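Local coordinates for pheromone cOB1/lipoprotein, YaeC family (Enterococcus faecalis, PDB 4EF2) that probably serves as a membrane-anchored, methionine-binding receptor of an ABC importer, and holds a bound selenomethionine in this crystal, at residues I99-T104 with T147-F152; S103-S108 with E169-L174. All coordinates share one frame; numbering follows the deposited sequence.

Contact 1 of 2, residues I99-T104 with T147-F152; sequences IPDGST and TKKLKF
The side chains of Lys148 and Asp101 cross at about a right angle, Lys148 CG 3.5 Å from Asp101 OD1, and the lysine runs on to the carbonyl of Ile99. The chain is extended as far as CE; a single bend at its end (chi4 -60°) turns NZ onto Ile99 O at 2.7 Å, and the same ammonium is also bound by Gln97 O. Lys151 is straight until chi4 (76°), where it folds NZ over to Gly102 O, 3.3 Å away, in the carbonyl plane and on a lone pair. Lys149, bent earlier in its chain, donates from NZ to Thr147 O at 2.8 Å and keeps a longer salt bridge, 3.6 Å, to Asp101 OD2; a water that donates to OD2 and weakly accepts from NZ spans the pair. Lys149 and Lys151 thus reach the type II beta turn Pro100 to Ser103, while Lys148 holds the carbonyl just before it. The third position of the turn is taken by Gly102 with positive phi, and Ser103 N and OG both donate to Pro100 O from one face of its plane. The backbones are joined by Gly102 N to Lys148 O at 2.9 Å and by Lys151 N to Ser103 O at 3.0 Å, the latter close to straight (170° at the hydrogen). Ile99 CG2 meets Leu150 CD2 at 3.8 Å, the two side chains crossing nearly perpendicularly, and both pack on Ile105 of strand 104-108. The parallel Thr104-Lys151 bridge pairs strands 104-108 and 151-156 in this surface contact, the latter at an outer edge of the five-stranded sheet.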
# COMPACT_ATOMS: atom_id res chain seq x y z
N ILE A 99 -3.22 16.40 -19.88
CA ILE A 99 -4.32 15.43 -20.17
C ILE A 99 -5.50 16.10 -20.84
O ILE A 99 -5.95 17.11 -20.35
CB ILE A 99 -4.74 14.67 -18.89
CG1 ILE A 99 -3.57 13.76 -18.40
CG2 ILE A 99 -6.02 13.84 -19.11
CD1 ILE A 99 -3.83 13.25 -16.96
N PRO A 100 -5.98 15.57 -22.00
CA PRO A 100 -7.14 16.22 -22.65
C PRO A 100 -8.40 16.04 -21.82
O PRO A 100 -8.57 15.02 -21.12
CB PRO A 100 -7.28 15.47 -24.00
CG PRO A 100 -5.99 14.77 -24.19
CD PRO A 100 -5.41 14.50 -22.83
N ASP A 101 -9.28 17.01 -21.89
CA ASP A 101 -10.48 16.94 -21.06
C ASP A 101 -11.34 15.69 -21.38
O ASP A 101 -11.42 15.24 -22.54
CB ASP A 101 -11.30 18.19 -21.22
CG ASP A 101 -10.54 19.45 -20.85
OD1 ASP A 101 -9.33 19.36 -20.46
OD2 ASP A 101 -11.16 20.54 -20.96
N GLY A 102 -11.99 15.15 -20.36
CA GLY A 102 -12.84 13.99 -20.55
C GLY A 102 -12.05 12.68 -20.61
O GLY A 102 -12.60 11.65 -20.90
N SER A 103 -10.74 12.73 -20.37
CA SER A 103 -9.93 11.51 -20.31
C SER A 103 -10.25 10.73 -19.05
O SER A 103 -10.78 11.30 -18.09
CB SER A 103 -8.45 11.85 -20.33
OG SER A 103 -8.10 12.55 -21.51
N THR A 104 -9.94 9.43 -19.07
CA THR A 104 -10.18 8.54 -17.92
C THR A 104 -8.90 8.33 -17.12
O THR A 104 -7.80 8.12 -17.68
CB THR A 104 -10.72 7.19 -18.36
OG1 THR A 104 -11.95 7.44 -19.03
CG2 THR A 104 -10.99 6.19 -17.12
N THR A 147 -11.71 20.34 -13.27
CA THR A 147 -11.16 21.25 -14.29
C THR A 147 -11.00 20.68 -15.67
O THR A 147 -11.42 21.31 -16.63
CB THR A 147 -9.84 21.86 -13.78
OG1 THR A 147 -10.21 22.74 -12.73
CG2 THR A 147 -9.07 22.67 -14.84
N LYS A 148 -10.40 19.50 -15.78
CA LYS A 148 -10.26 18.78 -17.06
C LYS A 148 -11.43 17.79 -17.30
O LYS A 148 -11.36 16.89 -18.15
CB LYS A 148 -8.90 18.05 -17.11
CG LYS A 148 -7.72 18.98 -17.40
CD LYS A 148 -6.37 18.31 -17.17
CE LYS A 148 -5.17 19.15 -17.64
NZ LYS A 148 -5.26 19.43 -19.09
N LYS A 149 -12.51 17.94 -16.53
CA LYS A 149 -13.70 17.10 -16.69
C LYS A 149 -13.30 15.60 -16.74
O LYS A 149 -13.80 14.81 -17.55
CB LYS A 149 -14.54 17.56 -17.94
CG LYS A 149 -15.07 19.02 -17.94
CD LYS A 149 -14.02 20.05 -18.45
CE LYS A 149 -14.28 21.58 -18.34
NZ LYS A 149 -13.05 22.48 -18.63
N LEU A 150 -12.39 15.19 -15.86
CA LEU A 150 -11.89 13.78 -15.90
C LEU A 150 -12.94 12.78 -15.44
O LEU A 150 -13.82 13.12 -14.65
CB LEU A 150 -10.66 13.61 -15.04
CG LEU A 150 -9.51 14.54 -15.39
CD1 LEU A 150 -8.53 14.39 -14.22
CD2 LEU A 150 -8.99 14.23 -16.81
N LYS A 151 -12.90 11.60 -16.04
CA LYS A 151 -13.71 10.45 -15.65
C LYS A 151 -12.81 9.58 -14.80
O LYS A 151 -11.58 9.53 -15.01
CB LYS A 151 -14.16 9.68 -16.90
CG LYS A 151 -15.03 10.49 -17.89
CD LYS A 151 -15.42 9.67 -19.14
CE LYS A 151 -16.40 10.41 -20.08
NZ LYS A 151 -15.86 11.50 -20.95
N PHE A 152 -13.39 8.91 -13.83
CA PHE A 152 -12.68 7.93 -12.98
C PHE A 152 -13.25 6.54 -13.06
O PHE A 152 -14.40 6.31 -12.75
CB PHE A 152 -12.72 8.39 -11.54
CG PHE A 152 -12.19 9.78 -11.38
CD1 PHE A 152 -10.84 9.99 -11.24
CD2 PHE A 152 -13.05 10.89 -11.46
CE1 PHE A 152 -10.34 11.29 -11.10
CE2 PHE A 152 -12.56 12.19 -11.33
CZ PHE A 152 -11.20 12.38 -11.14
O HOH W 1 -13.64 21.42 -21.37

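Contact 2 of 2, residues S103-S108 with E169-L174; sequences STIYVS and EGAAVL
The Tyr106 ring lays its CD2-CE2 edge against the backbone of Glu169 and Gly170, and Tyr106 itself belongs to a parallel strand pair in the five-stranded sheet of one lobe of a type II periplasmic-binding-protein fold. CE2 comes to 3.6 Å from Gly170 N, which lies near the ring plane at its edge, whereas Glu169 O approaches CD2 obliquely. Gly170 CA is also in plane at that edge. The lack of a side chain there makes room for the ring, since a CB would come far too close to Tyr106 CD2 and Thr104 O; the positive phi separately suits glycine. One ring face is met by Thr104 CG2, 3.8 Å above the plane and offset toward the rim. The ring gets there because CG stands anti to the carbonyl carbon, beside the backbone N (chi1 -77°). Met161 and Leu164 of helix 161-166 also touch Tyr106.

Ile105 points to the other face of the sheet, where its CD1 packs on Ala172 CB at 3.8 Å. Next to it, Ser103 CB and Ala171 CB meet at 3.7 Å. Leu174 leans on Val117, which places helix 114-123 against this end of the pair.

Between the strands the bonding follows the parallel pattern: Tyr106 donates to Ala172 O and accepts from Leu174, flanking Val173, while Ala171 N donates to Thr104 O. The axes of strands 104-108 and 172-174 run only 18° apart, 4.9 Å at closest approach. Past the last direct bond a water takes over, accepting from Ser108 N at 3.0 Å and donating to Leu174 O at 2.5 Å.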
# COMPACT_ATOMS: atom_id res chain seq x y z
N SER A 103 -10.74 12.73 -20.37
CA SER A 103 -9.93 11.51 -20.31
C SER A 103 -10.25 10.73 -19.05
O SER A 103 -10.78 11.30 -18.09
CB SER A 103 -8.45 11.85 -20.33
OG SER A 103 -8.10 12.55 -21.51
N THR A 104 -9.94 9.43 -19.07
CA THR A 104 -10.18 8.54 -17.92
C THR A 104 -8.90 8.33 -17.12
O THR A 104 -7.80 8.12 -17.68
CB THR A 104 -10.72 7.19 -18.36
OG1 THR A 104 -11.95 7.44 -19.03
CG2 THR A 104 -10.99 6.19 -17.12
N ILE A 105 -9.09 8.39 -15.80
CA ILE A 105 -8.07 8.06 -14.82
C ILE A 105 -8.50 6.73 -14.23
O ILE A 105 -9.65 6.58 -13.71
CB ILE A 105 -7.89 9.15 -13.72
CG1 ILE A 105 -7.50 10.50 -14.33
CG2 ILE A 105 -6.85 8.75 -12.63
CD1 ILE A 105 -6.16 10.58 -15.04
N TYR A 106 -7.60 5.73 -14.33
CA TYR A 106 -7.90 4.38 -13.73
C TYR A 106 -7.36 4.30 -12.32
O TYR A 106 -6.19 4.64 -12.08
CB TYR A 106 -7.33 3.25 -14.57
CG TYR A 106 -8.15 2.96 -15.81
CD1 TYR A 106 -9.22 2.07 -15.76
CD2 TYR A 106 -7.87 3.60 -17.02
CE1 TYR A 106 -9.99 1.84 -16.89
CE2 TYR A 106 -8.61 3.35 -18.17
CZ TYR A 106 -9.68 2.49 -18.10
OH TYR A 106 -10.40 2.28 -19.23
N VAL A 107 -8.25 3.88 -11.40
CA VAL A 107 -7.88 3.59 -10.01
C VAL A 107 -8.47 2.23 -9.68
O VAL A 107 -9.43 1.79 -10.32
CB VAL A 107 -8.33 4.68 -9.00
CG1 VAL A 107 -7.86 6.07 -9.45
CG2 VAL A 107 -9.84 4.66 -8.79
N SER A 108 -7.89 1.54 -8.69
CA SER A 108 -8.38 0.22 -8.27
C SER A 108 -9.72 0.39 -7.55
O SER A 108 -10.12 1.48 -7.19
CB SER A 108 -7.43 -0.45 -7.30
OG SER A 108 -7.64 -0.03 -5.96
N GLU A 169 -4.12 1.92 -21.30
CA GLU A 169 -5.51 2.23 -21.00
C GLU A 169 -5.64 3.51 -20.20
O GLU A 169 -5.08 3.63 -19.10
CB GLU A 169 -6.13 1.06 -20.20
CG GLU A 169 -6.14 -0.29 -20.90
CD GLU A 169 -6.85 -0.28 -22.26
OE1 GLU A 169 -7.60 0.66 -22.54
OE2 GLU A 169 -6.64 -1.20 -23.05
N GLY A 170 -6.37 4.48 -20.72
CA GLY A 170 -6.61 5.75 -20.04
C GLY A 170 -5.42 6.68 -20.14
O GLY A 170 -4.40 6.34 -20.74
N ALA A 171 -5.61 7.89 -19.59
CA ALA A 171 -4.60 8.94 -19.56
C ALA A 171 -3.56 8.64 -18.47
O ALA A 171 -2.38 8.93 -18.67
CB ALA A 171 -5.25 10.29 -19.34
N ALA A 172 -3.98 8.03 -17.36
CA ALA A 172 -3.08 7.70 -16.25
C ALA A 172 -3.68 6.64 -15.36
O ALA A 172 -4.91 6.50 -15.32
CB ALA A 172 -2.76 8.97 -15.40
N VAL A 173 -2.82 5.98 -14.59
CA VAL A 173 -3.20 4.86 -13.73
C VAL A 173 -2.56 5.00 -12.31
O VAL A 173 -1.36 5.25 -12.19
CB VAL A 173 -2.77 3.49 -14.37
CG1 VAL A 173 -3.22 2.26 -13.48
CG2 VAL A 173 -3.29 3.36 -15.81
N LEU A 174 -3.37 4.85 -11.27
CA LEU A 174 -2.91 4.81 -9.89
C LEU A 174 -2.47 3.35 -9.58
O LEU A 174 -3.29 2.46 -9.59
CB LEU A 174 -4.00 5.24 -8.89
CG LEU A 174 -3.50 5.53 -7.45
CD1 LEU A 174 -2.78 6.88 -7.45
CD2 LEU A 174 -4.63 5.49 -6.43
O HOH W 2 -5.11 2.23 -7.83

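How the contacts relate
Contacts 1 and 2 use the two edges of one strand: 104-108 sits between 151-156 and 172-175, and they share Ser103 and Thr104. Their centres are 10 Å apart. Lys151 O, 2.9 Å from Ile105 N in a probable hydrogen bond, carries the pairing of contact 1 into the strand of contact 2. Apolar groups join them too: Ile99 CG2 lies 3.6 Å from Ala171 CB, and Phe152 CD1 is 3.9 Å from Ile105 CB. Contact 1 lies at the outer end, its centre about 25 Å from that of the chain; contact 2 runs inward, and the Leu174 side chain comes within about 8 Å of the bound selenomethionine.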